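Local coordinates for structural PPIase-like protein L605 (Mimivirus, PDB 2OSE) that probably acts as a peptidyl-prolyl cis-trans isomerase of the cyclophilin family and probably binds cyclosporin A, at residues Val84-Tyr89 with Ser185-Tyr190; Thr75-Lys80 with Ile200-Ala205; Ser101-Val106 with Tyr143-Met148; Pro15-Asp20 with Leu31-Phe36. One frame throughout, in Å; residues are numbered along the deposited sequence.

Contact 1. Residues Val84-Tyr89 with Ser185-Tyr190; sequences VLHNNY and SMIKPY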
loop_
_atom_site.group_PDB
_atom_site.type_symbol
_atom_site.label_atom_id
_atom_site.label_comp_id
_atom_site.label_asym_id
_atom_site.label_seq_id
_atom_site.Cartn_x
_atom_site.Cartn_y
_atom_site.Cartn_z
ATOM N N VAL A 84 5.331 7.381 -6.403
ATOM C CA VAL A 84 5.145 8.734 -6.925
ATOM C C VAL A 84 4.928 9.643 -5.741
ATOM O O VAL A 84 4.250 9.259 -4.756
ATOM C CB VAL A 84 3.999 8.869 -7.969
ATOM C CG1 VAL A 84 4.228 7.941 -9.179
ATOM C CG2 VAL A 84 2.595 8.644 -7.336
ATOM N N LEU A 85 5.546 10.822 -5.796
ATOM C CA LEU A 85 5.496 11.751 -4.683
ATOM C C LEU A 85 5.423 13.171 -5.217
ATOM O O LEU A 85 6.403 13.667 -5.808
ATOM C CB LEU A 85 6.711 11.556 -3.750
ATOM C CG LEU A 85 6.697 12.425 -2.486
ATOM C CD1 LEU A 85 5.457 12.091 -1.631
ATOM C CD2 LEU A 85 8.018 12.358 -1.667
ATOM N N HIS A 86 4.258 13.804 -5.017
ATOM C CA HIS A 86 3.990 15.202 -5.431
ATOM C C HIS A 86 5.138 16.122 -5.058
ATOM O O HIS A 86 5.662 16.070 -3.923
ATOM C CB HIS A 86 2.632 15.688 -4.847
ATOM C CG HIS A 86 2.269 17.104 -5.194
ATOM N ND1 HIS A 86 1.775 17.473 -6.432
ATOM C CD2 HIS A 86 2.244 18.225 -4.436
ATOM C CE1 HIS A 86 1.530 18.775 -6.440
ATOM N NE2 HIS A 86 1.795 19.252 -5.237
ATOM N N ASN A 87 5.542 16.966 -6.014
ATOM C CA ASN A 87 6.625 17.963 -5.827
ATOM C C ASN A 87 7.991 17.334 -5.575
ATOM O O ASN A 87 8.928 18.029 -5.167
ATOM C CB ASN A 87 6.335 18.962 -4.686
ATOM C CG ASN A 87 5.309 19.999 -5.042
ATOM O OD1 ASN A 87 4.789 20.696 -4.157
ATOM N ND2 ASN A 87 5.005 20.129 -6.315
ATOM N N ASN A 88 8.101 16.029 -5.816
ATOM C CA ASN A 88 9.353 15.325 -5.570
ATOM C C ASN A 88 9.813 14.476 -6.733
ATOM O O ASN A 88 10.727 14.889 -7.462
ATOM C CB ASN A 88 9.325 14.507 -4.265
ATOM C CG ASN A 88 9.332 15.375 -3.060
ATOM O OD1 ASN A 88 10.392 15.628 -2.440
ATOM N ND2 ASN A 88 8.150 15.891 -2.711
ATOM N N TYR A 89 9.179 13.320 -6.929
ATOM C CA TYR A 89 9.681 12.323 -7.910
ATOM C C TYR A 89 8.645 11.338 -8.373
ATOM O O TYR A 89 7.574 11.195 -7.754
ATOM C CB TYR A 89 10.893 11.532 -7.355
ATOM C CG TYR A 89 10.669 10.927 -5.959
ATOM C CD1 TYR A 89 9.847 9.811 -5.787
ATOM C CD2 TYR A 89 11.310 11.464 -4.833
ATOM C CE1 TYR A 89 9.637 9.248 -4.495
ATOM C CE2 TYR A 89 11.098 10.908 -3.529
ATOM C CZ TYR A 89 10.257 9.819 -3.394
ATOM O OH TYR A 89 10.036 9.279 -2.144
ATOM N N SER A 185 0.798 17.756 -11.284
ATOM C CA SER A 185 -0.540 18.299 -11.000
ATOM C C SER A 185 -1.528 17.194 -10.633
ATOM O O SER A 185 -2.284 17.346 -9.702
ATOM C CB SER A 185 -1.079 19.087 -12.176
ATOM O OG SER A 185 -0.360 20.311 -12.233
ATOM N N MET A 186 -1.533 16.098 -11.383
ATOM C CA MET A 186 -2.499 15.033 -11.143
ATOM C C MET A 186 -2.272 14.251 -9.859
ATOM O O MET A 186 -3.173 13.523 -9.427
ATOM C CB MET A 186 -2.550 14.087 -12.316
ATOM C CG MET A 186 -3.103 14.752 -13.535
ATOM S SD MET A 186 -3.296 13.561 -14.820
ATOM C CE MET A 186 -1.711 13.698 -15.595
ATOM N N ILE A 187 -1.092 14.392 -9.255
ATOM C CA ILE A 187 -0.797 13.722 -8.007
ATOM C C ILE A 187 -0.819 14.645 -6.781
ATOM O O ILE A 187 -0.377 14.247 -5.716
ATOM C CB ILE A 187 0.493 12.818 -8.047
ATOM C CG1 ILE A 187 1.780 13.646 -8.191
ATOM C CG2 ILE A 187 0.343 11.717 -9.150
ATOM C CD1 ILE A 187 3.083 12.769 -8.220
ATOM N N LYS A 188 -1.383 15.846 -6.936
ATOM C CA LYS A 188 -1.576 16.735 -5.795
ATOM C C LYS A 188 -2.382 15.975 -4.725
ATOM O O LYS A 188 -3.415 15.389 -5.048
ATOM C CB LYS A 188 -2.299 18.008 -6.235
ATOM C CG LYS A 188 -2.511 19.026 -5.090
ATOM C CD LYS A 188 -3.419 20.142 -5.539
ATOM C CE LYS A 188 -4.154 20.804 -4.358
ATOM N NZ LYS A 188 -3.213 21.495 -3.403
ATOM N N PRO A 189 -1.839 15.882 -3.492
ATOM C CA PRO A 189 -2.502 15.018 -2.502
ATOM C C PRO A 189 -3.739 15.618 -1.822
ATOM O O PRO A 189 -3.827 16.835 -1.562
ATOM C CB PRO A 189 -1.406 14.738 -1.480
ATOM C CG PRO A 189 -0.548 15.982 -1.516
ATOM C CD PRO A 189 -0.560 16.428 -2.982
ATOM N N TYR A 190 -4.681 14.720 -1.574
ATOM C CA TYR A 190 -5.933 14.992 -0.892
ATOM C C TYR A 190 -6.207 13.706 -0.125
ATOM O O TYR A 190 -6.076 12.636 -0.700
ATOM C CB TYR A 190 -7.053 15.167 -1.914
ATOM C CG TYR A 190 -7.067 16.499 -2.601
ATOM C CD1 TYR A 190 -7.284 17.658 -1.870
ATOM C CD2 TYR A 190 -6.876 16.604 -3.982
ATOM C CE1 TYR A 190 -7.329 18.904 -2.472
ATOM C CE2 TYR A 190 -6.930 17.879 -4.625
ATOM C CZ TYR A 190 -7.155 19.017 -3.840
ATOM O OH TYR A 190 -7.230 20.302 -4.373
#

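Contact 2. Residues Thr75-Lys80 with Ile200-Ala205; sequences TYEGCK and IGKCGA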
loop_
_atom_site.group_PDB
_atom_site.type_symbol
_atom_site.label_atom_id
_atom_site.label_comp_id
_atom_site.label_asym_id
_atom_site.label_seq_id
_atom_site.Cartn_x
_atom_site.Cartn_y
_atom_site.Cartn_z
ATOM N N THR A 75 11.893 -4.984 -21.565
ATOM C CA THR A 75 11.614 -3.589 -21.942
ATOM C C THR A 75 10.996 -2.780 -20.794
ATOM O O THR A 75 10.393 -3.338 -19.878
ATOM C CB THR A 75 10.728 -3.501 -23.219
ATOM O OG1 THR A 75 10.453 -2.136 -23.523
ATOM C CG2 THR A 75 9.402 -4.225 -23.032
ATOM N N TYR A 76 11.164 -1.459 -20.845
ATOM C CA TYR A 76 10.498 -0.567 -19.922
ATOM C C TYR A 76 9.057 -0.367 -20.365
ATOM O O TYR A 76 8.251 0.076 -19.594
ATOM C CB TYR A 76 11.225 0.789 -19.880
ATOM C CG TYR A 76 12.401 0.848 -18.948
ATOM C CD1 TYR A 76 12.282 0.413 -17.611
ATOM C CD2 TYR A 76 13.628 1.363 -19.369
ATOM C CE1 TYR A 76 13.361 0.486 -16.739
ATOM C CE2 TYR A 76 14.710 1.431 -18.512
ATOM C CZ TYR A 76 14.568 0.994 -17.182
ATOM O OH TYR A 76 15.624 1.081 -16.292
ATOM N N GLU A 77 8.744 -0.693 -21.621
ATOM C CA GLU A 77 7.410 -0.523 -22.182
ATOM C C GLU A 77 6.416 -1.339 -21.351
ATOM O O GLU A 77 6.593 -2.535 -21.165
ATOM C CB GLU A 77 7.354 -0.893 -23.669
ATOM C CG GLU A 77 5.902 -0.784 -24.245
ATOM C CD GLU A 77 5.789 -0.928 -25.766
ATOM O OE1 GLU A 77 6.773 -1.263 -26.455
ATOM O OE2 GLU A 77 4.679 -0.666 -26.279
ATOM N N GLY A 78 5.423 -0.652 -20.788
ATOM C CA GLY A 78 4.394 -1.295 -19.988
ATOM C C GLY A 78 4.609 -1.159 -18.498
ATOM O O GLY A 78 3.673 -1.344 -17.719
ATOM N N CYS A 79 5.836 -0.832 -18.087
ATOM C CA CYS A 79 6.132 -0.576 -16.669
ATOM C C CYS A 79 5.267 0.519 -16.078
ATOM O O CYS A 79 5.047 1.569 -16.716
ATOM C CB CYS A 79 7.586 -0.171 -16.485
ATOM S SG CYS A 79 8.700 -1.514 -16.675
ATOM N N LYS A 80 4.795 0.285 -14.857
ATOM C CA LYS A 80 4.035 1.290 -14.114
ATOM C C LYS A 80 4.981 2.183 -13.321
ATOM O O LYS A 80 6.082 1.766 -12.948
ATOM C CB LYS A 80 3.035 0.633 -13.150
ATOM C CG LYS A 80 2.080 -0.373 -13.829
ATOM C CD LYS A 80 1.008 -0.883 -12.850
ATOM C CE LYS A 80 0.052 -1.876 -13.563
ATOM N NZ LYS A 80 -0.808 -2.566 -12.526
ATOM N N ILE A 200 4.742 3.519 -18.681
ATOM C CA ILE A 200 5.575 3.788 -19.846
ATOM C C ILE A 200 4.925 3.134 -21.066
ATOM O O ILE A 200 4.538 1.941 -21.002
ATOM C CB ILE A 200 7.033 3.249 -19.623
ATOM C CG1 ILE A 200 7.651 3.912 -18.372
ATOM C CG2 ILE A 200 7.897 3.430 -20.861
ATOM C CD1 ILE A 200 9.001 3.212 -17.840
ATOM N N GLY A 201 4.774 3.906 -22.146
ATOM C CA GLY A 201 4.342 3.383 -23.440
ATOM C C GLY A 201 5.525 3.065 -24.316
ATOM O O GLY A 201 6.531 2.553 -23.829
ATOM N N LYS A 202 5.422 3.340 -25.618
ATOM C CA LYS A 202 6.555 3.096 -26.500
ATOM C C LYS A 202 7.818 3.788 -25.972
ATOM O O LYS A 202 7.747 4.878 -25.412
ATOM C CB LYS A 202 6.273 3.586 -27.937
ATOM C CG LYS A 202 5.388 2.680 -28.797
ATOM C CD LYS A 202 5.637 2.975 -30.316
ATOM C CE LYS A 202 4.910 1.981 -31.211
ATOM N NZ LYS A 202 5.676 0.675 -31.370
ATOM N N CYS A 203 8.964 3.141 -26.153
ATOM C CA CYS A 203 10.228 3.704 -25.734
ATOM C C CYS A 203 11.291 3.209 -26.708
ATOM O O CYS A 203 11.066 2.257 -27.482
ATOM C CB CYS A 203 10.543 3.368 -24.264
ATOM S SG CYS A 203 10.578 1.619 -23.868
ATOM N N GLY A 204 12.446 3.833 -26.661
ATOM C CA GLY A 204 13.482 3.565 -27.638
ATOM C C GLY A 204 14.628 4.514 -27.455
ATOM O O GLY A 204 14.562 5.430 -26.643
ATOM N N ALA A 205 15.696 4.259 -28.200
ATOM C CA ALA A 205 16.847 5.141 -28.251
ATOM C C ALA A 205 16.842 5.769 -29.620
ATOM O O ALA A 205 16.498 5.102 -30.615
ATOM C CB ALA A 205 18.131 4.354 -28.040
HETATM O O HOH W 1 8.791 0.308 -27.226
#

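Contact 3. Residues Ser101-Val106 with Tyr143-Met148; sequences SSAGTV and YDSTFM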
loop_
_atom_site.group_PDB
_atom_site.type_symbol
_atom_site.label_atom_id
_atom_site.label_comp_id
_atom_site.label_asym_id
_atom_site.label_seq_id
_atom_site.Cartn_x
_atom_site.Cartn_y
_atom_site.Cartn_z
ATOM N N SER A 101 5.446 -8.800 -10.196
ATOM C CA SER A 101 6.118 -7.489 -10.373
ATOM C C SER A 101 7.532 -7.360 -9.780
ATOM O O SER A 101 7.685 -7.218 -8.565
ATOM C CB SER A 101 5.250 -6.369 -9.794
ATOM O OG SER A 101 5.800 -5.095 -10.114
ATOM N N SER A 102 8.557 -7.359 -10.632
ATOM C CA SER A 102 9.925 -7.114 -10.162
ATOM C C SER A 102 10.876 -6.499 -11.216
ATOM O O SER A 102 10.598 -6.493 -12.420
ATOM C CB SER A 102 10.532 -8.392 -9.564
ATOM O OG SER A 102 10.892 -9.311 -10.577
ATOM N N ALA A 103 12.018 -6.028 -10.731
ATOM C CA ALA A 103 13.030 -5.395 -11.563
ATOM C C ALA A 103 14.067 -6.414 -12.042
ATOM O O ALA A 103 14.157 -7.540 -11.508
ATOM C CB ALA A 103 13.707 -4.261 -10.795
ATOM N N GLY A 104 14.868 -6.001 -13.027
ATOM C CA GLY A 104 15.902 -6.870 -13.576
ATOM C C GLY A 104 17.012 -6.086 -14.223
ATOM O O GLY A 104 17.121 -4.873 -14.029
ATOM N N THR A 105 17.856 -6.796 -14.966
ATOM C CA THR A 105 18.979 -6.222 -15.676
ATOM C C THR A 105 19.218 -7.014 -16.963
ATOM O O THR A 105 18.785 -8.169 -17.079
ATOM C CB THR A 105 20.286 -6.148 -14.825
ATOM O OG1 THR A 105 20.966 -7.416 -14.814
ATOM C CG2 THR A 105 20.027 -5.662 -13.385
ATOM N N VAL A 106 19.896 -6.387 -17.922
ATOM C CA VAL A 106 20.220 -7.023 -19.213
ATOM C C VAL A 106 21.441 -7.964 -19.090
ATOM O O VAL A 106 21.794 -8.675 -20.034
ATOM C CB VAL A 106 20.475 -5.974 -20.346
ATOM C CG1 VAL A 106 19.223 -5.129 -20.610
ATOM C CG2 VAL A 106 21.696 -5.060 -20.020
ATOM N N TYR A 143 22.407 -1.931 -8.094
ATOM C CA TYR A 143 21.422 -1.226 -8.885
ATOM C C TYR A 143 20.792 -2.187 -9.845
ATOM O O TYR A 143 21.311 -3.292 -10.100
ATOM C CB TYR A 143 22.049 -0.037 -9.618
ATOM C CG TYR A 143 22.584 0.996 -8.676
ATOM C CD1 TYR A 143 21.808 2.086 -8.296
ATOM C CD2 TYR A 143 23.861 0.890 -8.151
ATOM C CE1 TYR A 143 22.289 3.024 -7.432
ATOM C CE2 TYR A 143 24.346 1.816 -7.276
ATOM C CZ TYR A 143 23.556 2.878 -6.905
ATOM O OH TYR A 143 24.044 3.841 -6.054
ATOM N N ASP A 144 19.643 -1.782 -10.358
ATOM C CA ASP A 144 18.953 -2.555 -11.362
ATOM C C ASP A 144 18.226 -1.587 -12.338
ATOM O O ASP A 144 18.653 -0.429 -12.523
ATOM C CB ASP A 144 18.048 -3.651 -10.702
ATOM C CG ASP A 144 17.035 -3.091 -9.689
ATOM O OD1 ASP A 144 16.705 -1.866 -9.751
ATOM O OD2 ASP A 144 16.546 -3.895 -8.824
ATOM N N SER A 145 17.160 -2.079 -12.954
ATOM C CA SER A 145 16.300 -1.308 -13.855
ATOM C C SER A 145 15.475 -0.179 -13.196
ATOM O O SER A 145 14.868 0.635 -13.914
ATOM C CB SER A 145 15.350 -2.282 -14.547
ATOM O OG SER A 145 14.594 -3.012 -13.579
ATOM N N THR A 146 15.417 -0.170 -11.859
ATOM C CA THR A 146 14.674 0.817 -11.068
ATOM C C THR A 146 15.252 2.234 -11.160
ATOM O O THR A 146 16.408 2.473 -10.834
ATOM C CB THR A 146 14.601 0.429 -9.554
ATOM O OG1 THR A 146 14.209 -0.953 -9.443
ATOM C CG2 THR A 146 13.563 1.326 -8.814
ATOM N N PHE A 147 14.423 3.175 -11.603
ATOM C CA PHE A 147 14.925 4.503 -11.893
ATOM C C PHE A 147 13.953 5.565 -11.384
ATOM O O PHE A 147 12.766 5.317 -11.257
ATOM C CB PHE A 147 15.201 4.647 -13.415
ATOM C CG PHE A 147 13.946 4.775 -14.262
ATOM C CD1 PHE A 147 13.306 6.008 -14.391
ATOM C CD2 PHE A 147 13.418 3.679 -14.920
ATOM C CE1 PHE A 147 12.181 6.139 -15.165
ATOM C CE2 PHE A 147 12.274 3.792 -15.713
ATOM C CZ PHE A 147 11.667 5.019 -15.828
ATOM N N MET A 148 14.473 6.752 -11.120
ATOM C CA MET A 148 13.716 7.846 -10.581
ATOM C C MET A 148 13.882 9.072 -11.484
ATOM O O MET A 148 14.966 9.314 -11.993
ATOM C CB MET A 148 14.300 8.175 -9.211
ATOM C CG MET A 148 13.595 9.308 -8.470
ATOM S SD MET A 148 14.393 9.777 -6.929
ATOM C CE MET A 148 13.869 8.370 -5.890
#

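Contact 4. Residues Pro15-Asp20 with Leu31-Phe36; sequences PRVYMD and LQIKLF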
loop_
_atom_site.group_PDB
_atom_site.type_symbol
_atom_site.label_atom_id
_atom_site.label_comp_id
_atom_site.label_asym_id
_atom_site.label_seq_id
_atom_site.Cartn_x
_atom_site.Cartn_y
_atom_site.Cartn_z
ATOM N N PRO A 15 23.984 8.882 -24.785
ATOM C CA PRO A 15 22.873 8.303 -25.517
ATOM C C PRO A 15 21.633 9.139 -25.240
ATOM O O PRO A 15 21.521 9.712 -24.177
ATOM C CB PRO A 15 22.698 6.917 -24.881
ATOM C CG PRO A 15 23.980 6.647 -24.184
ATOM C CD PRO A 15 24.524 7.964 -23.763
ATOM N N ARG A 16 20.726 9.221 -26.199
ATOM C CA ARG A 16 19.457 9.902 -25.979
ATOM C C ARG A 16 18.366 8.916 -26.202
ATOM O O ARG A 16 18.446 8.125 -27.136
ATOM C CB ARG A 16 19.299 11.087 -26.924
ATOM C CG ARG A 16 20.224 12.245 -26.582
ATOM C CD ARG A 16 20.087 13.377 -27.585
ATOM N NE ARG A 16 21.188 14.294 -27.400
ATOM C CZ ARG A 16 21.115 15.463 -26.799
ATOM N NH1 ARG A 16 19.959 15.936 -26.410
ATOM N NH2 ARG A 16 22.227 16.189 -26.631
ATOM N N VAL A 17 17.342 8.955 -25.358
ATOM C CA VAL A 17 16.238 7.992 -25.435
ATOM C C VAL A 17 14.924 8.714 -25.227
ATOM O O VAL A 17 14.908 9.848 -24.735
ATOM C CB VAL A 17 16.356 6.876 -24.382
ATOM C CG1 VAL A 17 17.666 6.059 -24.552
ATOM C CG2 VAL A 17 16.233 7.478 -22.963
ATOM N N TYR A 18 13.828 8.051 -25.588
ATOM C CA TYR A 18 12.479 8.574 -25.367
ATOM C C TYR A 18 11.579 7.555 -24.662
ATOM O O TYR A 18 11.795 6.335 -24.754
ATOM C CB TYR A 18 11.841 9.009 -26.701
ATOM C CG TYR A 18 11.841 7.900 -27.753
ATOM C CD1 TYR A 18 10.772 7.015 -27.851
ATOM C CD2 TYR A 18 12.939 7.718 -28.623
ATOM C CE1 TYR A 18 10.774 5.961 -28.812
ATOM C CE2 TYR A 18 12.952 6.659 -29.563
ATOM C CZ TYR A 18 11.863 5.793 -29.641
ATOM O OH TYR A 18 11.869 4.751 -30.570
ATOM N N MET A 19 10.564 8.079 -23.988
ATOM C CA MET A 19 9.522 7.298 -23.330
ATOM C C MET A 19 8.202 8.062 -23.419
ATOM O O MET A 19 8.073 9.159 -22.825
ATOM C CB MET A 19 9.812 7.169 -21.830
ATOM C CG MET A 19 10.693 6.091 -21.422
ATOM S SD MET A 19 11.117 6.285 -19.642
ATOM C CE MET A 19 12.287 4.936 -19.661
ATOM N N ASP A 20 7.214 7.459 -24.072
ATOM C CA ASP A 20 5.801 7.904 -23.915
ATOM C C ASP A 20 5.313 7.620 -22.501
ATOM O O ASP A 20 5.665 6.579 -21.921
ATOM C CB ASP A 20 4.879 7.159 -24.881
ATOM C CG ASP A 20 4.891 7.730 -26.240
ATOM O OD1 ASP A 20 5.208 8.937 -26.414
ATOM O OD2 ASP A 20 4.588 6.966 -27.173
ATOM N N LEU A 31 8.721 11.831 -22.772
ATOM C CA LEU A 31 9.973 12.302 -22.172
ATOM C C LEU A 31 11.125 11.971 -23.095
ATOM O O LEU A 31 11.141 10.909 -23.689
ATOM C CB LEU A 31 10.195 11.634 -20.808
ATOM C CG LEU A 31 9.100 11.805 -19.748
ATOM C CD1 LEU A 31 9.551 11.016 -18.473
ATOM C CD2 LEU A 31 8.814 13.271 -19.418
ATOM N N GLN A 32 12.055 12.905 -23.249
ATOM C CA GLN A 32 13.265 12.726 -24.028
ATOM C C GLN A 32 14.387 12.934 -23.052
ATOM O O GLN A 32 14.438 13.950 -22.373
ATOM C CB GLN A 32 13.333 13.806 -25.101
ATOM C CG GLN A 32 12.252 13.665 -26.231
ATOM C CD GLN A 32 12.387 14.798 -27.203
ATOM O OE1 GLN A 32 12.123 15.936 -26.846
ATOM N NE2 GLN A 32 12.831 14.511 -28.425
ATOM N N ILE A 33 15.275 11.956 -22.962
ATOM C CA ILE A 33 16.251 11.929 -21.877
ATOM C C ILE A 33 17.648 11.760 -22.455
ATOM O O ILE A 33 17.875 10.875 -23.281
ATOM C CB ILE A 33 15.944 10.741 -20.907
ATOM C CG1 ILE A 33 14.603 10.945 -20.182
ATOM C CG2 ILE A 33 17.067 10.562 -19.838
ATOM C CD1 ILE A 33 14.034 9.656 -19.595
ATOM N N LYS A 34 18.566 12.627 -22.036
ATOM C CA LYS A 34 19.971 12.476 -22.374
ATOM C C LYS A 34 20.737 11.859 -21.190
ATOM O O LYS A 34 20.670 12.379 -20.095
ATOM C CB LYS A 34 20.570 13.859 -22.661
ATOM C CG LYS A 34 22.031 13.801 -23.117
ATOM C CD LYS A 34 22.529 15.228 -23.504
ATOM C CE LYS A 34 23.259 15.981 -22.441
ATOM N NZ LYS A 34 24.295 16.923 -23.045
ATOM N N LEU A 35 21.475 10.783 -21.444
ATOM C CA LEU A 35 22.187 10.072 -20.396
ATOM C C LEU A 35 23.665 10.455 -20.370
ATOM O O LEU A 35 24.224 10.946 -21.373
ATOM C CB LEU A 35 22.018 8.551 -20.550
ATOM C CG LEU A 35 20.534 8.213 -20.302
ATOM C CD1 LEU A 35 19.892 7.778 -21.622
ATOM C CD2 LEU A 35 20.369 7.172 -19.290
ATOM N N PHE A 36 24.284 10.251 -19.212
ATOM C CA PHE A 36 25.681 10.637 -19.005
ATOM C C PHE A 36 26.406 9.323 -18.739
ATOM O O PHE A 36 26.483 8.889 -17.605
ATOM C CB PHE A 36 25.862 11.594 -17.817
ATOM C CG PHE A 36 24.822 12.722 -17.715
ATOM C CD1 PHE A 36 24.488 13.522 -18.816
ATOM C CD2 PHE A 36 24.217 12.998 -16.500
ATOM C CE1 PHE A 36 23.558 14.548 -18.692
ATOM C CE2 PHE A 36 23.306 14.017 -16.359
ATOM C CZ PHE A 36 22.959 14.793 -17.457
#

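Contact 1. Residues Val84-Tyr89 with Ser185-Tyr190
His86 spreads its imidazole against the backbone of Lys188 and the ring of Pro189, and the contact is carried by carbon and ring surfaces. The clearest element is a CH-pi interaction: CA of Lys188 stands over one face of the His86 ring, 3.8 Å from the centroid and 23° off the normal, displaced toward the rim on the ND1 side. The two side chains run next to each other in the same direction, with Lys188 CB 3.9 Å from His86 CE1. The Pro189 and His86 side chains cross at about a right angle, Pro189 CD approaching His86 CD2 obliquely at 3.6 Å. With CG anti to the backbone N (chi1 179°), the His86 ring extends out from its own strand end to meet this chain.

Apolar packing forms the inner part. The extended Ile187 side chain reaches the backbone at the Leu85-His86 junction, its CD1 lying 4.0 Å from Val84 CB and 3.6 Å from the backbone N of His86. Ile187 is the buried member here, and Tyr195 and Phe198 also pack against it.

Within 84-89, Leu85 O accepts from both Asn88 N and Tyr89 N, the pattern of a classic beta bulge, and Asn88 ND2 holds His86 O at 2.8 Å. Asn184 is the polar bridge from the helix, bonding His86 ND1 through its backbone O and Asn87 N through its OD1.

Residues 185-190 themselves thus offer the bulged turn packing and CH-pi contact, while Asn184, one residue earlier, adds two hydrogen bonds that join turn and helix 177-186; its bond to ND1 probably fixes the rotation of the imidazole.

Contact 2. Residues Thr75-Lys80 with Ile200-Ala205
A type II beta turn, Tyr76 to Cys79, docks on strand 198-205 where that strand turns a corner at Lys202. Two backbone bonds clamp it to a single residue: Gly78 N donates to Ile200 O at 2.7 Å, tilted 34° from the carbonyl plane, and Ile200 N donates to Cys79 O at 2.8 Å in a straighter bond. Inside the turn Cys79 N bonds Tyr76 O, and Thr75 OG1 accepts from Glu77 N, an ST turn just ahead of the beta turn.

Ile200 packs its side chain against the turn. Its CB comes within 3.4 Å of Tyr76 O, and CD1, with CG1 anti to the carbonyl carbon (chi1 -59°), touches both Tyr76 CB and Cys79 CB, 3.9 Å from each. Beyond the corner, Cys203 SG reaches back toward the start of the turn, 3.7 Å from Glu77 N and 3.8 Å from Thr75 OG1. On the outer side the extended Glu77 chain runs across the backbone of Gly201, with CG 3.4 Å from Gly201 O; a water donates to Glu77 OE1 and accepts from Cys203 N, bridging carboxylate and strand.

The Tyr76 ring leads inward to Phe47 of helix 41-52 and to an edge-to-face contact with Phe147, and its hydroxyl is hydrogen-bonded to Ser145 O. Met19 of strand 16-23 touches Tyr76, Ile200 and Cys203, so the turn closes over the core between that strand and the helix.

Contact 3. Residues Ser101-Val106 with Tyr143-Met148
Ala103 turns its methyl group onto a small polar surface: CB is 3.2 Å from Ser145 OG, 3.5 Å from Asp144 OD2 and 3.6 Å from Thr146 OG1. Next to it, Gly104 is gripped at both ends of its backbone by Ser145. Gly104 N donates to Ser145 OG at 3.1 Å, nearly straight at 163°; OG lies between the backbone N and the carbonyl carbon of Ser145 (chi1 57°), which turns the hydroxyl to Gly104 N. Ser145 N returns a bond to Gly104 O at 3.0 Å that is more bent at the hydrogen (133°). Thr105 completes this shell, its CG2 set crosswise to the Asp144 side chain and 3.9 Å from Asp144 CB.

In the cyclophilin fold the pairing ties the long loop between strands 89-92 and 128-135 to the lead-in of strand 147-150. Here Asp144 makes an Asx turn. Its OD1 accepts from Thr146 N and from Thr146 OG1 (2.7 Å), both arriving from the same face of the carboxylate; Arg193 of a neighbouring subunit adds a salt bridge to this oxygen.

Farther out, Ser145 OG is also bonded to Gly93 O, which anchors the hydroxyl that receives Gly104 N. Asp109 and Glu110 hold the backbone N and the OG1 of Thr105, while from helix 41-52 Leu50 packs on Ser145 and Asn46 on Thr105.

Contact 4. Residues Pro15-Asp20 with Leu31-Phe36
Val17 and Ile33 pack their branches together on the buried face of two antiparallel strands, Val17 CG2 lying 3.9 Å from Ile33 CB. The same CG2 is equally close to CD1 of Leu35, whose side chain meets that of Val17 at about a right angle. At one end Pro15 adds its ring, CD 4.1 Å from Leu35 CB; toward the other, Met19 and Leu31 continue the apolar surface, although the end of Met19 leads away to Phe47 and Ile200. Helix 41-52 covers this side through Val48, Thr51 and Phe47.

Beneath these side chains the backbones are joined by five hydrogen bonds, among them Leu31 N to Met19 O at 2.7 Å. Val17 with Ile33 and Met19 with Leu31 are hydrogen-bonded pairs, each linked in both directions, and Leu35 N adds a bond to Pro15 O. Strands 16-23 and 26-35 form a beta hairpin in the cyclophilin barrel, with strand axes at 153° over these segments.

The face bearing Arg16, Tyr18, Gln32 and Lys34 is looser and more exposed. Lys34 CD sits over one face of the Arg16 guanidinium, 3.3 Å from NH2, as the two long chains run side by side. The bends at chi3 and chi4 of Lys34 still leave NZ 4.2 Å from Arg16 NH2, a probably repulsive approach of like charges, though Arg16 also has a cation-pi partner in Tyr174. Gln32 NE2 turns to the hydroxyl of Tyr206, whose ring meets that of Tyr18 edge to face.

Contacts 3 and 4 are buried, contact 2 is partly so, and contact 1 lies at the surface, about 22 Å between centres from contacts 2 and 4. Contact 4 is regular strand pairing with an apolar face; contact 2 fastens a turn with two backbone bonds, contact 3 uses a serine hydroxyl as well, and contact 1 relies on ring and carbon packing. Contacts 2 and 4 lie on neighbouring strands, 198-205 and 16-23, Gly201 N bonding Asp20 O and Tyr18 N bonding Gly204 O. Phe147 of contact 3 meets Tyr76, Ile200 and Met19, joining three contacts in one core. Contacts 1 and 3 touch through Tyr89 and Met148, and both approach other subunits of the trimer.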